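Local atomic coordinates of extrinsic protein in photosystem II (Chaetoceros gracilis, PDB entry 4K7B), a protein that probably binds to the photosystem II core of a marine centric diatom as an extrinsic subunit and takes part in photosynthesis. Residues I20-K24 against Y83-M87; F42-N46 against Y86-I92. All blocks are in the same frame, centred on the assembly; numbering follows the deposited sequence.

Interaction 1. Residues I20-K24 against Y83-M87; sequences IAALK and YDAYM
Ala21 and Met87 bring the two backbones nearest, with CA atoms 7.7 Å apart, where the type I turn from Ala21 to Lys24 that follows helix 6-21 lies against helix 76-89. Tyr83 carries the contact. With CG anti to the backbone N (chi1 171°), its ring leaves the helix toward the turn and slides past Ile20 in the opposite direction. Its hydroxyl donates to Ile20 O, OH to O 2.7 Å, with the carbonyl oxygen lying at the ring edge and the donor tilted 21° from the carbonyl plane. Ile20 O also accepts from Leu23 N, so two donors grip it. A phenylalanine in place of Tyr83 would probably keep the ring packing but leave Ile20 O with the turn amide alone.

Ile20 CG2 sits between two rings, close to Tyr83 CE2 (4.0 Å) and Tyr86 CE2 (3.9 Å), and CD1 also comes to the Tyr86 edge, 3.7 Å from Tyr86 CE2. The hydroxyl of Tyr86 is bonded to Asn46. Met87, bent at chi3 (57°), lays CE 4.0 Å from Ala21 CB; the small alanine leaves room for that flexible thioether. Leu23 CB adds a further apolar touch on Tyr83. The arrangement is a tyrosine hydroxyl bonded to a main-chain carbonyl at the head of a turn, in the helical domain of Psb31, whose family is grouped with PsbQ, consistent with a related helical bundle.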
loop_
_atom_site.group_PDB
_atom_site.type_symbol
_atom_site.label_atom_id
_atom_site.label_comp_id
_atom_site.label_asym_id
_atom_site.label_seq_id
_atom_site.Cartn_x
_atom_site.Cartn_y
_atom_site.Cartn_z
ATOM N N ILE A 20 -1.758 -1.933 -2.856
ATOM C CA ILE A 20 -1.047 -1.430 -1.687
ATOM C C ILE A 20 -1.497 -2.132 -0.393
ATOM O O ILE A 20 -0.668 -2.518 0.428
ATOM C CB ILE A 20 -1.178 0.108 -1.594
ATOM C CG1 ILE A 20 -0.466 0.741 -2.795
ATOM C CG2 ILE A 20 -0.651 0.621 -0.271
ATOM C CD1 ILE A 20 -0.878 2.182 -3.057
ATOM N N ALA A 21 -2.793 -2.341 -0.237
ATOM C CA ALA A 21 -3.298 -3.011 0.950
ATOM C C ALA A 21 -2.795 -4.446 1.028
ATOM O O ALA A 21 -2.575 -4.972 2.122
ATOM C CB ALA A 21 -4.826 -2.983 0.958
ATOM N N ALA A 22 -2.619 -5.075 -0.134
ATOM C CA ALA A 22 -2.179 -6.465 -0.191
ATOM C C ALA A 22 -0.758 -6.643 0.332
ATOM O O ALA A 22 -0.326 -7.778 0.558
ATOM C CB ALA A 22 -2.290 -7.003 -1.620
ATOM N N LEU A 23 -0.034 -5.538 0.503
ATOM C CA LEU A 23 1.324 -5.602 1.046
ATOM C C LEU A 23 1.384 -5.870 2.552
ATOM O O LEU A 23 2.478 -5.957 3.095
ATOM C CB LEU A 23 2.104 -4.317 0.733
ATOM C CG LEU A 23 2.411 -4.120 -0.748
ATOM C CD1 LEU A 23 2.912 -2.709 -1.023
ATOM C CD2 LEU A 23 3.416 -5.155 -1.210
ATOM N N LYS A 24 0.246 -6.005 3.217
ATOM C CA LYS A 24 0.234 -6.129 4.682
ATOM C C LYS A 24 1.175 -7.222 5.201
ATOM O O LYS A 24 1.967 -6.986 6.111
ATOM C CB LYS A 24 -1.185 -6.378 5.196
ATOM C CG LYS A 24 -1.264 -6.462 6.715
ATOM C CD LYS A 24 -2.700 -6.669 7.172
ATOM C CE LYS A 24 -2.773 -7.042 8.647
ATOM N NZ LYS A 24 -2.180 -8.386 8.911
ATOM N N TYR A 83 3.832 2.862 6.348
ATOM C CA TYR A 83 2.837 2.180 5.522
ATOM C C TYR A 83 1.429 2.402 6.062
ATOM O O TYR A 83 0.506 2.772 5.321
ATOM C CB TYR A 83 3.189 0.690 5.495
ATOM C CG TYR A 83 2.171 -0.228 4.859
ATOM C CD1 TYR A 83 1.396 -1.074 5.646
ATOM C CD2 TYR A 83 2.014 -0.279 3.480
ATOM C CE1 TYR A 83 0.486 -1.940 5.081
ATOM C CE2 TYR A 83 1.081 -1.146 2.899
ATOM C CZ TYR A 83 0.329 -1.968 3.713
ATOM O OH TYR A 83 -0.577 -2.832 3.154
ATOM N N ASP A 84 1.271 2.176 7.366
ATOM C CA ASP A 84 -0.007 2.409 8.020
ATOM C C ASP A 84 -0.410 3.882 7.913
ATOM O O ASP A 84 -1.582 4.188 7.691
ATOM C CB ASP A 84 0.042 1.992 9.493
ATOM C CG ASP A 84 0.166 0.489 9.680
ATOM O OD1 ASP A 84 -0.072 -0.271 8.710
ATOM O OD2 ASP A 84 0.503 0.068 10.811
ATOM N N ALA A 85 0.544 4.791 8.068
ATOM C CA ALA A 85 0.226 6.219 7.966
ATOM C C ALA A 85 -0.260 6.583 6.566
ATOM O O ALA A 85 -1.217 7.354 6.408
ATOM C CB ALA A 85 1.430 7.072 8.351
ATOM N N TYR A 86 0.394 6.019 5.554
ATOM C CA TYR A 86 0.019 6.253 4.166
ATOM C C TYR A 86 -1.391 5.728 3.898
ATOM O O TYR A 86 -2.233 6.419 3.309
ATOM C CB TYR A 86 1.030 5.577 3.239
ATOM C CG TYR A 86 0.691 5.618 1.767
ATOM C CD1 TYR A 86 0.870 6.772 1.024
ATOM C CD2 TYR A 86 0.205 4.491 1.114
ATOM C CE1 TYR A 86 0.576 6.810 -0.327
ATOM C CE2 TYR A 86 -0.103 4.521 -0.239
ATOM C CZ TYR A 86 0.090 5.685 -0.952
ATOM O OH TYR A 86 -0.195 5.731 -2.293
ATOM N N MET A 87 -1.656 4.502 4.330
ATOM C CA MET A 87 -2.995 3.974 4.126
ATOM C C MET A 87 -4.075 4.764 4.838
ATOM O O MET A 87 -5.120 5.061 4.248
ATOM C CB MET A 87 -3.054 2.498 4.475
ATOM C CG MET A 87 -2.381 1.679 3.382
ATOM S SD MET A 87 -2.421 -0.071 3.682
ATOM C CE MET A 87 -4.178 -0.357 3.856
#

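Interaction 2. Residues F42-N46 against Y86-I92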
loop_
_atom_site.group_PDB
_atom_site.type_symbol
_atom_site.label_atom_id
_atom_site.label_comp_id
_atom_site.label_asym_id
_atom_site.label_seq_id
_atom_site.Cartn_x
_atom_site.Cartn_y
_atom_site.Cartn_z
ATOM N N PHE A 42 2.043 2.608 -6.036
ATOM C CA PHE A 42 2.088 3.902 -5.323
ATOM C C PHE A 42 1.963 5.099 -6.275
ATOM O O PHE A 42 1.167 6.035 -6.029
ATOM C CB PHE A 42 3.373 4.038 -4.499
ATOM C CG PHE A 42 3.418 3.126 -3.316
ATOM C CD1 PHE A 42 2.796 3.485 -2.129
ATOM C CD2 PHE A 42 4.045 1.891 -3.400
ATOM C CE1 PHE A 42 2.815 2.641 -1.040
ATOM C CE2 PHE A 42 4.073 1.045 -2.315
ATOM C CZ PHE A 42 3.451 1.420 -1.130
ATOM N N ILE A 43 2.745 5.073 -7.351
ATOM C CA ILE A 43 2.717 6.180 -8.311
ATOM C C ILE A 43 1.308 6.399 -8.873
ATOM O O ILE A 43 0.793 7.526 -8.902
ATOM C CB ILE A 43 3.679 5.928 -9.470
ATOM C CG1 ILE A 43 5.116 5.856 -8.954
ATOM C CG2 ILE A 43 3.550 7.027 -10.509
ATOM C CD1 ILE A 43 6.113 5.358 -10.005
ATOM N N LEU A 44 0.686 5.304 -9.301
ATOM C CA LEU A 44 -0.582 5.379 -10.011
ATOM C C LEU A 44 -1.771 5.596 -9.072
ATOM O O LEU A 44 -2.773 6.197 -9.468
ATOM C CB LEU A 44 -0.764 4.143 -10.887
ATOM C CG LEU A 44 0.289 4.071 -11.993
ATOM C CD1 LEU A 44 0.221 2.740 -12.722
ATOM C CD2 LEU A 44 0.153 5.239 -12.948
ATOM N N PHE A 45 -1.660 5.139 -7.824
ATOM C CA PHE A 45 -2.631 5.552 -6.819
ATOM C C PHE A 45 -2.529 7.046 -6.611
ATOM O O PHE A 45 -3.513 7.760 -6.627
ATOM C CB PHE A 45 -2.439 4.864 -5.465
ATOM C CG PHE A 45 -3.462 5.295 -4.440
ATOM C CD1 PHE A 45 -4.663 4.606 -4.309
ATOM C CD2 PHE A 45 -3.247 6.421 -3.643
ATOM C CE1 PHE A 45 -5.621 5.007 -3.395
ATOM C CE2 PHE A 45 -4.193 6.832 -2.729
ATOM C CZ PHE A 45 -5.399 6.130 -2.600
ATOM N N ASN A 46 -1.315 7.529 -6.372
ATOM C CA ASN A 46 -1.173 8.934 -6.063
ATOM C C ASN A 46 -1.649 9.846 -7.197
ATOM O O ASN A 46 -2.280 10.872 -6.935
ATOM C CB ASN A 46 0.285 9.256 -5.698
ATOM C CG ASN A 46 0.743 8.526 -4.445
ATOM O OD1 ASN A 46 -0.077 8.025 -3.683
ATOM N ND2 ASN A 46 2.059 8.471 -4.232
ATOM N N TYR A 86 0.394 6.019 5.554
ATOM C CA TYR A 86 0.019 6.253 4.166
ATOM C C TYR A 86 -1.391 5.728 3.898
ATOM O O TYR A 86 -2.233 6.419 3.309
ATOM C CB TYR A 86 1.030 5.577 3.239
ATOM C CG TYR A 86 0.691 5.618 1.767
ATOM C CD1 TYR A 86 0.870 6.772 1.024
ATOM C CD2 TYR A 86 0.205 4.491 1.114
ATOM C CE1 TYR A 86 0.576 6.810 -0.327
ATOM C CE2 TYR A 86 -0.103 4.521 -0.239
ATOM C CZ TYR A 86 0.090 5.685 -0.952
ATOM O OH TYR A 86 -0.195 5.731 -2.293
ATOM N N MET A 87 -1.656 4.502 4.330
ATOM C CA MET A 87 -2.995 3.974 4.126
ATOM C C MET A 87 -4.075 4.764 4.838
ATOM O O MET A 87 -5.120 5.061 4.248
ATOM C CB MET A 87 -3.054 2.498 4.475
ATOM C CG MET A 87 -2.381 1.679 3.382
ATOM S SD MET A 87 -2.421 -0.071 3.682
ATOM C CE MET A 87 -4.178 -0.357 3.856
ATOM N N ALA A 88 -3.824 5.130 6.093
ATOM C CA ALA A 88 -4.830 5.862 6.858
ATOM C C ALA A 88 -5.090 7.233 6.241
ATOM O O ALA A 88 -6.242 7.656 6.115
ATOM C CB ALA A 88 -4.395 6.005 8.301
ATOM N N ALA A 89 -4.023 7.915 5.838
ATOM C CA ALA A 89 -4.157 9.272 5.315
ATOM C C ALA A 89 -4.868 9.293 3.971
ATOM O O ALA A 89 -5.463 10.298 3.588
ATOM C CB ALA A 89 -2.787 9.934 5.198
ATOM N N ASN A 90 -4.804 8.181 3.256
ATOM C CA ASN A 90 -5.366 8.128 1.915
ATOM C C ASN A 90 -6.636 7.296 1.789
ATOM O O ASN A 90 -7.111 7.040 0.682
ATOM C CB ASN A 90 -4.292 7.680 0.931
ATOM C CG ASN A 90 -3.232 8.736 0.760
ATOM O OD1 ASN A 90 -3.480 9.763 0.139
ATOM N ND2 ASN A 90 -2.078 8.529 1.377
ATOM N N GLU A 91 -7.178 6.900 2.939
ATOM C CA GLU A 91 -8.418 6.128 3.002
ATOM C C GLU A 91 -8.317 4.835 2.213
ATOM O O GLU A 91 -9.281 4.404 1.570
ATOM C CB GLU A 91 -9.628 6.956 2.541
ATOM C CG GLU A 91 -9.977 8.100 3.471
ATOM C CD GLU A 91 -11.434 8.508 3.345
ATOM O OE1 GLU A 91 -11.962 8.495 2.211
ATOM O OE2 GLU A 91 -12.054 8.827 4.382
ATOM N N ILE A 92 -7.137 4.224 2.246
ATOM C CA ILE A 92 -6.985 2.896 1.674
ATOM C C ILE A 92 -7.248 1.919 2.795
ATOM O O ILE A 92 -6.548 1.920 3.807
ATOM C CB ILE A 92 -5.573 2.660 1.115
ATOM C CG1 ILE A 92 -5.222 3.721 0.070
ATOM C CG2 ILE A 92 -5.481 1.264 0.517
ATOM C CD1 ILE A 92 -3.760 3.678 -0.366
#
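Phe45 and Tyr86 slide past each other in opposite directions as helix 39-49 meets the end of helix 76-89, with Phe42 and Asn46 of the same helix as Phe45 also meeting the tyrosine. Phe45 can be followed outward. Its CB lies 4.0 Å from Tyr86 OH, and CG stands about as far from the same oxygen. Here CG is anti to the backbone N (chi1 -179°), which sends the ring across to the other segment. On one side of the ring CD2 comes to 3.4 Å from Tyr86 OH; beyond it CE2 touches Asn90 CB. CD1, on the other side, meets Ile92 CD1, and CE1 and the tip CZ reach Ile92 CG1, CZ at 3.6 Å. Ile92 CD1 rests over one face, 3.8 Å from the ring centroid, a CH-pi contact suited to a branched aliphatic chain.

The Tyr86 hydroxyl donates a hydrogen bond to Asn46 OD1, OH to OD1 2.7 Å, while Asn46 ND2 is used by Thr64 of helix 54-73; an amide, with both an acceptor and a donor, serves two partners. The Phe42 ring meets that of Tyr86 obliquely, planes at 52°, with CE1 3.6 Å from Tyr86 CE2.

Asn90 turns its ND2 back to Tyr86 O at 2.9 Å; its OD1 is hydrogen-bonded to the Tyr50 hydroxyl, and its ND2 also bonds Gln63. Glu91, at positive phi, is the C-prime residue of the Schellman motif that ends helix 76-89: Ile92 N returns to Met87 O, Glu91 N bonds Ala88 O weakly, and Ile92 is brought onto Phe45 in the helical core.

From the N terminus, helix 6-21 runs into the turn from Ala21 to Lys24, and the two supply the first half of interaction 1. The chain then passes through helices 24-29 and 32-37 to helix 39-49, where interaction 2 begins, and through helix 54-73 to helix 76-89 and, for interaction 2, the residues just after it. Interaction 2 thus opens within the span of interaction 1, and the two end on overlapping residues, Tyr86 and Met87, interaction 2 running on to Ile92. They also touch directly: Ile20 CD1 packs against Phe45 CB at 3.9 Å, and Leu23 against Phe42. Together they join helix 6-21, helix 39-49 and helix 76-89 into one buried core.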